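Local structure of lactate dehydrogenase (Eimeria maxima, 6CT6) at residues B[170-175]-B[203-208]; B[31-36]-B[249-254]; B[273-278]-B[299-304]; B[102-107]-B[134-139]. The protein probably interconverts pyruvate and lactate with NAD(H) as cofactor, and here holds NADH together with the pyruvate analogue oxamate. All blocks are in the same frame, centred on the assembly; numbering follows the deposited sequence.

Along the chain, contact 4 and then contact 1 fall inside the long loop that contact 2 closes, and contact 3 follows it. Contact 2 joins the NAD-binding domain to helix 244-259 of the C-terminal domain. Contact 4 lies across the chain's centre from it, about 24 Å away between centres, where two helices of the Rossmann-type domain meet near the NADH. Contacts 1 and 3, about 26 Å apart between centres, both belong to the C-terminal domain. Contacts 3 and 4 share helix 303-328, whose side chains touch both. The four together illustrate how a two-domain dehydrogenase is held by small, separate contacts, three of them apolar and contact 3 centred on a hydrogen bond.

Contact 1. Residues B[170-175]-B[203-208]; sequences DCLHVS and IPIQEF
L172 sends CG beside its backbone N (chi1 -64°), while I205 swings CG1 anti to its own N (chi1 -173°), and these two torsions bring their terminal methyls together. The motif is a helix end packed against a strand-to-helix junction of the alpha/beta C-terminal domain: L172 is the last residue of helix 157-172, and the other segment runs from strand 203-204, at the edge of a small antiparallel sheet, toward helix 205-210. At H173 the backbone takes a positive phi and the chain leaves the helix, just after the leucine that makes the contact.

The two branches of this leucine divide the work. CD1 meets the delta methyl of the isoleucine, with L172 CD1 and I205 CD1 3.9 Å apart, whereas CD2 is given to the aromatic ring. I205 is buried and F208 only partly so, and the seam is wholly apolar. I200, from the neighbouring strand 199-200, touches both L172 and F208 and extends the patch toward the sheet. I205 also touches I219, a residue of the glucopyranose pocket, which makes I205 a second-shell neighbour of that sugar. At the phenylalanine, the leucine comes obliquely to the ring, L172 CD2 standing 4.0 Å from F208 CD1.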
loop_
_atom_site.group_PDB
_atom_site.type_symbol
_atom_site.label_atom_id
_atom_site.label_comp_id
_atom_site.label_asym_id
_atom_site.label_seq_id
_atom_site.Cartn_x
_atom_site.Cartn_y
_atom_site.Cartn_z
ATOM N N ASP B 170 -21.303 -6.124 -7.894
ATOM C CA ASP B 170 -22.069 -5.930 -6.667
ATOM C C ASP B 170 -23.567 -5.989 -6.937
ATOM O O ASP B 170 -24.338 -6.467 -6.097
ATOM C CB ASP B 170 -21.704 -4.593 -6.015
ATOM C CG ASP B 170 -20.302 -4.585 -5.438
ATOM O OD1 ASP B 170 -19.735 -5.680 -5.231
ATOM O OD2 ASP B 170 -19.769 -3.485 -5.181
ATOM N N CYS B 171 -23.998 -5.500 -8.098
ATOM C CA CYS B 171 -25.420 -5.506 -8.423
ATOM C C CYS B 171 -25.931 -6.930 -8.633
ATOM O O CYS B 171 -26.992 -7.302 -8.116
ATOM C CB CYS B 171 -25.665 -4.650 -9.667
ATOM S SG CYS B 171 -27.406 -4.348 -10.033
ATOM N N LEU B 172 -25.183 -7.746 -9.377
ATOM C CA LEU B 172 -25.620 -9.094 -9.729
ATOM C C LEU B 172 -25.237 -10.156 -8.704
ATOM O O LEU B 172 -25.713 -11.292 -8.809
ATOM C CB LEU B 172 -25.038 -9.488 -11.089
ATOM C CG LEU B 172 -25.515 -8.646 -12.269
ATOM C CD1 LEU B 172 -24.680 -8.933 -13.507
ATOM C CD2 LEU B 172 -26.990 -8.903 -12.545
ATOM N N HIS B 173 -24.395 -9.828 -7.727
ATOM C CA HIS B 173 -23.891 -10.810 -6.766
ATOM C C HIS B 173 -23.131 -11.929 -7.478
ATOM O O HIS B 173 -23.389 -13.119 -7.284
ATOM C CB HIS B 173 -25.030 -11.357 -5.903
ATOM C CG HIS B 173 -25.710 -10.302 -5.091
ATOM N ND1 HIS B 173 -26.815 -9.611 -5.539
ATOM C CD2 HIS B 173 -25.418 -9.791 -3.871
ATOM C CE1 HIS B 173 -27.186 -8.735 -4.623
ATOM N NE2 HIS B 173 -26.354 -8.823 -3.602
ATOM N N VAL B 174 -22.183 -11.521 -8.321
ATOM C CA VAL B 174 -21.248 -12.422 -8.978
ATOM C C VAL B 174 -19.845 -11.865 -8.778
ATOM O O VAL B 174 -19.658 -10.661 -8.580
ATOM C CB VAL B 174 -21.571 -12.592 -10.480
ATOM C CG1 VAL B 174 -21.367 -11.284 -11.230
ATOM C CG2 VAL B 174 -20.729 -13.694 -11.091
ATOM N N SER B 175 -18.857 -12.750 -8.829
ATOM C CA SER B 175 -17.478 -12.339 -8.624
ATOM C C SER B 175 -17.034 -11.393 -9.737
ATOM O O SER B 175 -17.382 -11.606 -10.906
ATOM C CB SER B 175 -16.560 -13.561 -8.595
ATOM O OG SER B 175 -15.201 -13.178 -8.735
ATOM N N ILE B 203 -21.528 -14.087 -21.315
ATOM C CA ILE B 203 -22.968 -13.939 -21.503
ATOM C C ILE B 203 -23.293 -12.451 -21.599
ATOM O O ILE B 203 -22.998 -11.704 -20.655
ATOM C CB ILE B 203 -23.747 -14.592 -20.350
ATOM C CG1 ILE B 203 -23.277 -16.035 -20.125
ATOM C CG2 ILE B 203 -25.249 -14.548 -20.625
ATOM C CD1 ILE B 203 -23.718 -16.616 -18.800
ATOM N N PRO B 204 -23.895 -11.971 -22.689
ATOM C CA PRO B 204 -24.214 -10.541 -22.777
ATOM C C PRO B 204 -25.055 -10.072 -21.597
ATOM O O PRO B 204 -25.990 -10.749 -21.163
ATOM C CB PRO B 204 -24.980 -10.431 -24.099
ATOM C CG PRO B 204 -24.486 -11.568 -24.909
ATOM C CD PRO B 204 -24.249 -12.681 -23.931
ATOM N N ILE B 205 -24.715 -8.889 -21.077
ATOM C CA ILE B 205 -25.460 -8.327 -19.955
ATOM C C ILE B 205 -26.929 -8.163 -20.314
ATOM O O ILE B 205 -27.801 -8.205 -19.436
ATOM C CB ILE B 205 -24.829 -6.987 -19.514
ATOM C CG1 ILE B 205 -25.484 -6.464 -18.234
ATOM C CG2 ILE B 205 -24.924 -5.945 -20.626
ATOM C CD1 ILE B 205 -25.165 -7.287 -17.005
ATOM N N GLN B 206 -27.232 -7.971 -21.600
ATOM C CA GLN B 206 -28.624 -7.866 -22.028
ATOM C C GLN B 206 -29.448 -9.059 -21.556
ATOM O O GLN B 206 -30.608 -8.902 -21.158
ATOM C CB GLN B 206 -28.701 -7.743 -23.549
ATOM C CG GLN B 206 -30.091 -7.390 -24.058
ATOM C CD GLN B 206 -30.525 -6.003 -23.632
ATOM O OE1 GLN B 206 -29.832 -5.019 -23.889
ATOM N NE2 GLN B 206 -31.670 -5.918 -22.959
ATOM N N GLU B 207 -28.871 -10.263 -21.598
ATOM C CA GLU B 207 -29.605 -11.438 -21.138
ATOM C C GLU B 207 -30.011 -11.288 -19.679
ATOM O O GLU B 207 -31.102 -11.715 -19.284
ATOM C CB GLU B 207 -28.769 -12.706 -21.328
ATOM C CG GLU B 207 -28.408 -13.014 -22.778
ATOM C CD GLU B 207 -28.124 -14.491 -23.018
ATOM O OE1 GLU B 207 -28.443 -15.321 -22.138
ATOM O OE2 GLU B 207 -27.584 -14.827 -24.093
ATOM N N PHE B 208 -29.148 -10.678 -18.864
ATOM C CA PHE B 208 -29.489 -10.445 -17.465
ATOM C C PHE B 208 -30.533 -9.344 -17.330
ATOM O O PHE B 208 -31.380 -9.390 -16.431
ATOM C CB PHE B 208 -28.228 -10.100 -16.676
ATOM C CG PHE B 208 -27.324 -11.274 -16.453
ATOM C CD1 PHE B 208 -27.277 -11.900 -15.221
ATOM C CD2 PHE B 208 -26.546 -11.770 -17.483
ATOM C CE1 PHE B 208 -26.457 -12.991 -15.013
ATOM C CE2 PHE B 208 -25.723 -12.861 -17.284
ATOM C CZ PHE B 208 -25.679 -13.471 -16.045
#

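Contact 2. Residues B[31-36]-B[249-254]; sequences KELGDV and SAILMA
L33 and I251 face each other with their CA atoms 9.2 Å apart, at a point where helix 19-31 has just ended in a Schellman motif, E32 taking a positive phi (51°), and the chain turns toward strand 35-39; on the other side runs an unbroken stretch of helix 244-259. The separation is wide enough that only side chains bridge it.

Both of the central branches point across the gap. L33 carries CG anti to its backbone N (chi1 -175°), which extends the side chain toward the helix, and the two side chains run antiparallel past one another, with L33 CD2 4.2 Å from I251 CG2. The same isoleucine methyl receives the aliphatic part of K31, whose CD lies 4.3 Å from I251 CG2. Further out, the lysine tip passes alongside the leucine of the next position, K31 NZ being 4.5 Å from L252 CD2. CB of L252 points away from the loop, and only the end of its side chain approaches the lysine.

The contact ties the Rossmann-type NAD-binding domain to a helix from the C-terminal part of the chain. I251 also packs on M24 and C28 of helix 19-31 and on I82 of strand 80-83, while L252 reaches V59 of the second subunit. K31 thus lends its methylenes to an apolar core and keeps its charge at the exposed margin, where a long, weak ion pair with E255 probably adds little; dispersion and desolvation probably supply most of the cohesion.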
loop_
_atom_site.group_PDB
_atom_site.type_symbol
_atom_site.label_atom_id
_atom_site.label_comp_id
_atom_site.label_asym_id
_atom_site.label_seq_id
_atom_site.Cartn_x
_atom_site.Cartn_y
_atom_site.Cartn_z
ATOM N N LYS B 31 4.879 -9.282 -4.177
ATOM C CA LYS B 31 4.771 -10.233 -5.276
ATOM C C LYS B 31 6.109 -10.829 -5.694
ATOM O O LYS B 31 6.126 -11.735 -6.536
ATOM C CB LYS B 31 4.124 -9.563 -6.498
ATOM C CG LYS B 31 2.669 -9.148 -6.303
ATOM C CD LYS B 31 2.147 -8.336 -7.489
ATOM C CE LYS B 31 1.820 -9.208 -8.697
ATOM N NZ LYS B 31 0.626 -10.067 -8.474
ATOM N N GLU B 32 7.220 -10.364 -5.125
ATOM C CA GLU B 32 8.555 -10.756 -5.580
ATOM C C GLU B 32 8.682 -10.566 -7.085
ATOM O O GLU B 32 9.219 -11.416 -7.800
ATOM C CB GLU B 32 8.874 -12.200 -5.198
ATOM C CG GLU B 32 8.829 -12.484 -3.716
ATOM C CD GLU B 32 9.126 -13.936 -3.405
ATOM O OE1 GLU B 32 10.133 -14.462 -3.926
ATOM O OE2 GLU B 32 8.344 -14.557 -2.654
ATOM N N LEU B 33 8.170 -9.440 -7.576
ATOM C CA LEU B 33 8.152 -9.211 -9.013
ATOM C C LEU B 33 9.527 -8.832 -9.541
ATOM O O LEU B 33 9.872 -9.184 -10.674
ATOM C CB LEU B 33 7.131 -8.127 -9.353
ATOM C CG LEU B 33 6.914 -7.865 -10.841
ATOM C CD1 LEU B 33 6.491 -9.139 -11.567
ATOM C CD2 LEU B 33 5.874 -6.781 -11.018
ATOM N N GLY B 34 10.316 -8.134 -8.737
ATOM C CA GLY B 34 11.647 -7.724 -9.131
ATOM C C GLY B 34 12.158 -6.679 -8.168
ATOM O O GLY B 34 11.433 -6.189 -7.298
ATOM N N ASP B 35 13.438 -6.354 -8.321
ATOM C CA ASP B 35 14.009 -5.260 -7.551
ATOM C C ASP B 35 13.485 -3.927 -8.075
ATOM O O ASP B 35 13.108 -3.796 -9.244
ATOM C CB ASP B 35 15.537 -5.306 -7.603
ATOM C CG ASP B 35 16.117 -6.404 -6.723
ATOM O OD1 ASP B 35 15.382 -6.948 -5.867
ATOM O OD2 ASP B 35 17.316 -6.718 -6.881
ATOM N N VAL B 36 13.455 -2.932 -7.190
ATOM C CA VAL B 36 12.764 -1.672 -7.438
ATOM C C VAL B 36 13.682 -0.516 -7.071
ATOM O O VAL B 36 14.399 -0.582 -6.067
ATOM C CB VAL B 36 11.459 -1.579 -6.617
ATOM C CG1 VAL B 36 10.765 -0.236 -6.834
ATOM C CG2 VAL B 36 10.524 -2.726 -6.952
ATOM N N SER B 249 -3.285 -1.640 -10.939
ATOM C CA SER B 249 -3.527 -1.717 -12.377
ATOM C C SER B 249 -2.226 -1.595 -13.160
ATOM O O SER B 249 -1.949 -2.403 -14.056
ATOM C CB SER B 249 -4.512 -0.627 -12.806
ATOM O OG SER B 249 -5.784 -0.818 -12.211
ATOM N N ALA B 250 -1.418 -0.580 -12.840
ATOM C CA ALA B 250 -0.149 -0.393 -13.537
ATOM C C ALA B 250 0.770 -1.591 -13.345
ATOM O O ALA B 250 1.455 -2.015 -14.284
ATOM C CB ALA B 250 0.536 0.881 -13.045
ATOM N N ILE B 251 0.800 -2.150 -12.133
ATOM C CA ILE B 251 1.727 -3.241 -11.847
ATOM C C ILE B 251 1.327 -4.502 -12.606
ATOM O O ILE B 251 2.187 -5.258 -13.073
ATOM C CB ILE B 251 1.808 -3.478 -10.327
ATOM C CG1 ILE B 251 2.716 -2.423 -9.670
ATOM C CG2 ILE B 251 2.308 -4.884 -10.001
ATOM C CD1 ILE B 251 4.204 -2.561 -10.000
ATOM N N LEU B 252 0.025 -4.752 -12.750
ATOM C CA LEU B 252 -0.407 -5.913 -13.521
ATOM C C LEU B 252 0.004 -5.781 -14.981
ATOM O O LEU B 252 0.386 -6.772 -15.615
ATOM C CB LEU B 252 -1.922 -6.108 -13.399
ATOM C CG LEU B 252 -2.443 -6.536 -12.021
ATOM C CD1 LEU B 252 -3.945 -6.795 -12.059
ATOM C CD2 LEU B 252 -1.705 -7.770 -11.504
ATOM N N MET B 253 -0.049 -4.563 -15.528
ATOM C CA MET B 253 0.425 -4.343 -16.891
ATOM C C MET B 253 1.917 -4.636 -16.994
ATOM O O MET B 253 2.366 -5.319 -17.922
ATOM C CB MET B 253 0.128 -2.908 -17.325
ATOM C CG MET B 253 -1.357 -2.576 -17.415
ATOM S SD MET B 253 -1.688 -0.795 -17.501
ATOM C CE MET B 253 -0.860 -0.364 -19.030
ATOM N N ALA B 254 2.699 -4.137 -16.033
ATOM C CA ALA B 254 4.136 -4.397 -16.027
ATOM C C ALA B 254 4.422 -5.886 -15.890
ATOM O O ALA B 254 5.361 -6.405 -16.504
ATOM C CB ALA B 254 4.799 -3.623 -14.890
#

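Contact 3. Residues B[273-278]-B[299-304]; sequences GQYNVN and LDLNQE
Y275 lays its hydroxyl against the backbone of L299, and the tight part of this contact is built round that one oxygen. The tyrosine sits in the tip of a beta-hairpin, the turn between antiparallel strands 263-272 and 281-289, and its partner segment is the loop leading into the long helix 303-328. Both Y275 and N276 have positive phi, and the bonds from V277 N to Q274 O, at 3.0 Å, and from G273 N to V277 O hold the turn.

Two backbone groups grip the phenol oxygen. L299 N donates to Y275 OH over 2.9 Å with an N-H...O angle of 162°, while the hydroxyl is also bonded to the carbonyl O of I297; the buried phenol oxygen thus has two backbone partners, an N-H and a carbonyl. The leucine side chain closes in beside it, L299 CG coming within 3.5 Å of Y275 OH. E298 adds a further tie through its carboxylate to Y275 N, and V284, P285 and L309 pack on the tyrosine.

The outer margin is far looser. N276 and D300 are exposed, the latter at the centre of an inverse gamma turn with its CB directed away from the hairpin. Beyond it N302 caps the helix through E305 N, and E304 OE2 bonds to glucopyranose O2. Back at the ring, L301 approaches the edge, its CD1 4.3 Å from Y275 CE1.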
loop_
_atom_site.group_PDB
_atom_site.type_symbol
_atom_site.label_atom_id
_atom_site.label_comp_id
_atom_site.label_asym_id
_atom_site.label_seq_id
_atom_site.Cartn_x
_atom_site.Cartn_y
_atom_site.Cartn_z
ATOM N N GLY B 273 -4.727 5.412 -37.472
ATOM C CA GLY B 273 -5.713 4.739 -38.292
ATOM C C GLY B 273 -6.828 4.141 -37.462
ATOM O O GLY B 273 -8.006 4.444 -37.674
ATOM N N GLN B 274 -6.462 3.296 -36.501
ATOM C CA GLN B 274 -7.455 2.602 -35.693
ATOM C C GLN B 274 -8.346 3.602 -34.969
ATOM O O GLN B 274 -7.885 4.647 -34.501
ATOM C CB GLN B 274 -6.775 1.688 -34.672
ATOM C CG GLN B 274 -5.725 0.743 -35.243
ATOM C CD GLN B 274 -4.331 1.342 -35.230
ATOM O OE1 GLN B 274 -4.166 2.563 -35.231
ATOM N NE2 GLN B 274 -3.317 0.481 -35.205
ATOM N N TYR B 275 -9.632 3.272 -34.878
ATOM C CA TYR B 275 -10.595 4.057 -34.112
ATOM C C TYR B 275 -10.723 5.485 -34.628
ATOM O O TYR B 275 -11.141 6.382 -33.888
ATOM C CB TYR B 275 -10.224 4.069 -32.625
ATOM C CG TYR B 275 -10.383 2.720 -31.969
ATOM C CD1 TYR B 275 -11.592 2.345 -31.407
ATOM C CD2 TYR B 275 -9.328 1.820 -31.921
ATOM C CE1 TYR B 275 -11.750 1.113 -30.811
ATOM C CE2 TYR B 275 -9.475 0.582 -31.327
ATOM C CZ TYR B 275 -10.689 0.236 -30.773
ATOM O OH TYR B 275 -10.846 -0.994 -30.178
ATOM N N ASN B 276 -10.372 5.717 -35.891
ATOM C CA ASN B 276 -10.424 7.047 -36.487
ATOM C C ASN B 276 -9.461 8.010 -35.800
ATOM O O ASN B 276 -9.665 9.228 -35.831
ATOM C CB ASN B 276 -11.852 7.603 -36.452
ATOM C CG ASN B 276 -12.059 8.739 -37.427
ATOM O OD1 ASN B 276 -12.146 9.902 -37.035
ATOM N ND2 ASN B 276 -12.133 8.409 -38.713
ATOM N N VAL B 277 -8.412 7.475 -35.175
ATOM C CA VAL B 277 -7.415 8.265 -34.460
ATOM C C VAL B 277 -6.195 8.423 -35.353
ATOM O O VAL B 277 -5.744 7.460 -35.985
ATOM C CB VAL B 277 -7.041 7.601 -33.120
ATOM C CG1 VAL B 277 -5.846 8.302 -32.480
ATOM C CG2 VAL B 277 -8.228 7.611 -32.174
ATOM N N ASN B 278 -5.648 9.634 -35.394
ATOM C CA ASN B 278 -4.549 9.972 -36.295
ATOM C C ASN B 278 -3.360 10.482 -35.484
ATOM O O ASN B 278 -3.330 11.645 -35.072
ATOM C CB ASN B 278 -5.009 11.000 -37.323
ATOM C CG ASN B 278 -6.081 10.454 -38.246
ATOM O OD1 ASN B 278 -5.895 9.420 -38.888
ATOM N ND2 ASN B 278 -7.222 11.136 -38.300
ATOM N N LEU B 299 -12.500 -2.694 -31.905
ATOM C CA LEU B 299 -13.875 -3.093 -31.648
ATOM C C LEU B 299 -14.783 -2.692 -32.807
ATOM O O LEU B 299 -14.554 -1.691 -33.492
ATOM C CB LEU B 299 -14.377 -2.447 -30.355
ATOM C CG LEU B 299 -13.605 -2.773 -29.072
ATOM C CD1 LEU B 299 -14.083 -1.894 -27.923
ATOM C CD2 LEU B 299 -13.756 -4.236 -28.709
ATOM N N ASP B 300 -15.831 -3.488 -33.020
ATOM C CA ASP B 300 -16.825 -3.196 -34.053
ATOM C C ASP B 300 -17.923 -2.314 -33.455
ATOM O O ASP B 300 -19.077 -2.711 -33.281
ATOM C CB ASP B 300 -17.385 -4.490 -34.631
ATOM C CG ASP B 300 -18.295 -4.253 -35.822
ATOM O OD1 ASP B 300 -18.201 -3.170 -36.438
ATOM O OD2 ASP B 300 -19.100 -5.151 -36.147
ATOM N N LEU B 301 -17.526 -1.085 -33.129
ATOM C CA LEU B 301 -18.441 -0.131 -32.518
ATOM C C LEU B 301 -19.566 0.236 -33.480
ATOM O O LEU B 301 -19.375 0.332 -34.696
ATOM C CB LEU B 301 -17.694 1.138 -32.097
ATOM C CG LEU B 301 -16.573 0.997 -31.060
ATOM C CD1 LEU B 301 -15.870 2.331 -30.830
ATOM C CD2 LEU B 301 -17.128 0.464 -29.750
ATOM N N ASN B 302 -20.751 0.450 -32.916
ATOM C CA ASN B 302 -21.890 0.918 -33.687
ATOM C C ASN B 302 -21.834 2.441 -33.815
ATOM O O ASN B 302 -20.929 3.105 -33.299
ATOM C CB ASN B 302 -23.193 0.443 -33.044
ATOM C CG ASN B 302 -23.435 1.055 -31.671
ATOM O OD1 ASN B 302 -22.871 2.093 -31.330
ATOM N ND2 ASN B 302 -24.289 0.409 -30.879
ATOM N N GLN B 303 -22.826 3.009 -34.501
ATOM C CA GLN B 303 -22.780 4.432 -34.827
ATOM C C GLN B 303 -22.861 5.293 -33.570
ATOM O O GLN B 303 -22.093 6.249 -33.415
ATOM C CB GLN B 303 -23.906 4.775 -35.801
ATOM C CG GLN B 303 -23.957 3.860 -37.017
ATOM C CD GLN B 303 -22.598 3.668 -37.657
ATOM O OE1 GLN B 303 -21.922 4.635 -38.008
ATOM N NE2 GLN B 303 -22.183 2.414 -37.798
ATOM N N GLU B 304 -23.784 4.973 -32.660
ATOM C CA GLU B 304 -23.881 5.741 -31.421
ATOM C C GLU B 304 -22.562 5.725 -30.660
ATOM O O GLU B 304 -22.117 6.758 -30.146
ATOM C CB GLU B 304 -25.003 5.194 -30.535
ATOM C CG GLU B 304 -24.972 5.743 -29.107
ATOM C CD GLU B 304 -26.134 5.266 -28.260
ATOM O OE1 GLU B 304 -27.167 4.859 -28.831
ATOM O OE2 GLU B 304 -26.008 5.295 -27.017
#

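Contact 4. Residues B[102-107]-B[134-139]; sequences DLLPVN and LDVMVA
N107, whose OD1 accepts from I87 N and whose backbone N bonds to L103 O at 3.0 Å, offers its CB to the methyl of M137. That bond to L103 belongs to the first turn of helix 104-121, with L103 at the N-cap, and the methionine comes from the first turn of helix 134-145; the N-terminal turns of the two helices meet in the Rossmann-type NAD-binding domain.

M137 does most of the reaching. Bent at chi2 (-61°), its chain carries SD and CE across the interface, and the methyl settles between two residues one helical turn apart. M137 CE lies 3.6 Å from N107 CB and, obliquely, 4.1 Å from L104 CG. The backbone carbonyl of L104 is near as well, L104 O standing 3.8 Å from M137 CE. Beside this, L104 CD1 and V136 CG2 touch more lightly at 4.5 Å, and both residues are covered by I323 of helix 303-328.

The neighbouring L134 touches the NADH, and D135 holds H187 N of the oxamate pocket. With N107's amide engaged by other partners, the interface itself is left to a flexible thioether and aliphatic groups, probably held by dispersion, with no directional bond between the two segments.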
loop_
_atom_site.group_PDB
_atom_site.type_symbol
_atom_site.label_atom_id
_atom_site.label_comp_id
_atom_site.label_asym_id
_atom_site.label_seq_id
_atom_site.Cartn_x
_atom_site.Cartn_y
_atom_site.Cartn_z
ATOM N N ASP B 102 -5.389 21.075 -14.477
ATOM C CA ASP B 102 -4.982 22.395 -14.006
ATOM C C ASP B 102 -3.465 22.565 -13.967
ATOM O O ASP B 102 -2.989 23.700 -13.856
ATOM C CB ASP B 102 -5.567 22.668 -12.620
ATOM C CG ASP B 102 -5.298 21.548 -11.638
ATOM O OD1 ASP B 102 -4.422 20.704 -11.922
ATOM O OD2 ASP B 102 -5.962 21.513 -10.580
ATOM N N LEU B 103 -2.694 21.477 -14.063
ATOM C CA LEU B 103 -1.238 21.543 -13.964
ATOM C C LEU B 103 -0.544 21.058 -15.232
ATOM O O LEU B 103 0.649 20.740 -15.201
ATOM C CB LEU B 103 -0.755 20.740 -12.755
ATOM C CG LEU B 103 -1.007 21.446 -11.421
ATOM C CD1 LEU B 103 -1.405 20.455 -10.341
ATOM C CD2 LEU B 103 0.219 22.247 -10.997
ATOM N N LEU B 104 -1.263 21.003 -16.350
ATOM C CA LEU B 104 -0.670 20.561 -17.610
ATOM C C LEU B 104 0.577 21.346 -17.995
ATOM O O LEU B 104 1.584 20.716 -18.356
ATOM C CB LEU B 104 -1.736 20.641 -18.712
ATOM C CG LEU B 104 -1.378 20.099 -20.097
ATOM C CD1 LEU B 104 -2.649 19.752 -20.851
ATOM C CD2 LEU B 104 -0.563 21.099 -20.910
ATOM N N PRO B 105 0.590 22.683 -17.962
ATOM C CA PRO B 105 1.798 23.406 -18.394
ATOM C C PRO B 105 3.034 23.023 -17.609
ATOM O O PRO B 105 4.144 23.056 -18.153
ATOM C CB PRO B 105 1.426 24.879 -18.164
ATOM C CG PRO B 105 -0.060 24.900 -18.102
ATOM C CD PRO B 105 -0.450 23.603 -17.477
ATOM N N VAL B 106 2.870 22.670 -16.338
ATOM C CA VAL B 106 4.005 22.308 -15.498
ATOM C C VAL B 106 4.438 20.876 -15.774
ATOM O O VAL B 106 5.623 20.589 -15.982
ATOM C CB VAL B 106 3.636 22.504 -14.015
ATOM C CG1 VAL B 106 4.815 22.160 -13.113
ATOM C CG2 VAL B 106 3.163 23.928 -13.775
ATOM N N ASN B 107 3.477 19.956 -15.795
ATOM C CA ASN B 107 3.805 18.542 -15.869
ATOM C C ASN B 107 4.237 18.116 -17.267
ATOM O O ASN B 107 4.951 17.119 -17.399
ATOM C CB ASN B 107 2.606 17.729 -15.378
ATOM C CG ASN B 107 2.423 17.833 -13.870
ATOM O OD1 ASN B 107 3.400 17.951 -13.130
ATOM N ND2 ASN B 107 1.177 17.815 -13.412
ATOM N N LEU B 134 -3.627 11.880 -18.828
ATOM C CA LEU B 134 -2.903 10.662 -19.173
ATOM C C LEU B 134 -2.552 10.614 -20.656
ATOM O O LEU B 134 -1.403 10.342 -21.027
ATOM C CB LEU B 134 -3.752 9.458 -18.763
ATOM C CG LEU B 134 -3.159 8.050 -18.711
ATOM C CD1 LEU B 134 -3.611 7.264 -19.923
ATOM C CD2 LEU B 134 -1.639 8.056 -18.598
ATOM N N ASP B 135 -3.522 10.903 -21.522
ATOM C CA ASP B 135 -3.367 10.573 -22.934
ATOM C C ASP B 135 -2.405 11.512 -23.654
ATOM O O ASP B 135 -1.779 11.105 -24.639
ATOM C CB ASP B 135 -4.737 10.567 -23.607
ATOM C CG ASP B 135 -5.691 9.578 -22.960
ATOM O OD1 ASP B 135 -5.645 8.382 -23.321
ATOM O OD2 ASP B 135 -6.472 9.995 -22.079
ATOM N N VAL B 136 -2.260 12.758 -23.194
ATOM C CA VAL B 136 -1.265 13.643 -23.794
ATOM C C VAL B 136 0.070 13.622 -23.052
ATOM O O VAL B 136 1.107 13.927 -23.658
ATOM C CB VAL B 136 -1.777 15.093 -23.901
ATOM C CG1 VAL B 136 -2.947 15.156 -24.871
ATOM C CG2 VAL B 136 -2.171 15.660 -22.543
ATOM N N MET B 137 0.083 13.262 -21.766
ATOM C CA MET B 137 1.358 13.130 -21.067
ATOM C C MET B 137 2.161 11.949 -21.603
ATOM O O MET B 137 3.391 12.029 -21.713
ATOM C CB MET B 137 1.132 12.990 -19.561
ATOM C CG MET B 137 0.608 14.256 -18.888
ATOM S SD MET B 137 1.738 15.661 -19.050
ATOM C CE MET B 137 0.742 17.012 -18.429
ATOM N N VAL B 138 1.489 10.844 -21.947
ATOM C CA VAL B 138 2.206 9.693 -22.489
ATOM C C VAL B 138 2.887 10.067 -23.799
ATOM O O VAL B 138 4.017 9.645 -24.073
ATOM C CB VAL B 138 1.259 8.484 -22.653
ATOM C CG1 VAL B 138 0.089 8.801 -23.583
ATOM C CG2 VAL B 138 2.027 7.264 -23.165
ATOM N N ALA B 139 2.223 10.882 -24.623
ATOM C CA ALA B 139 2.837 11.325 -25.872
ATOM C C ALA B 139 4.060 12.194 -25.607
ATOM O O ALA B 139 5.085 12.059 -26.287
ATOM C CB ALA B 139 1.816 12.082 -26.721
#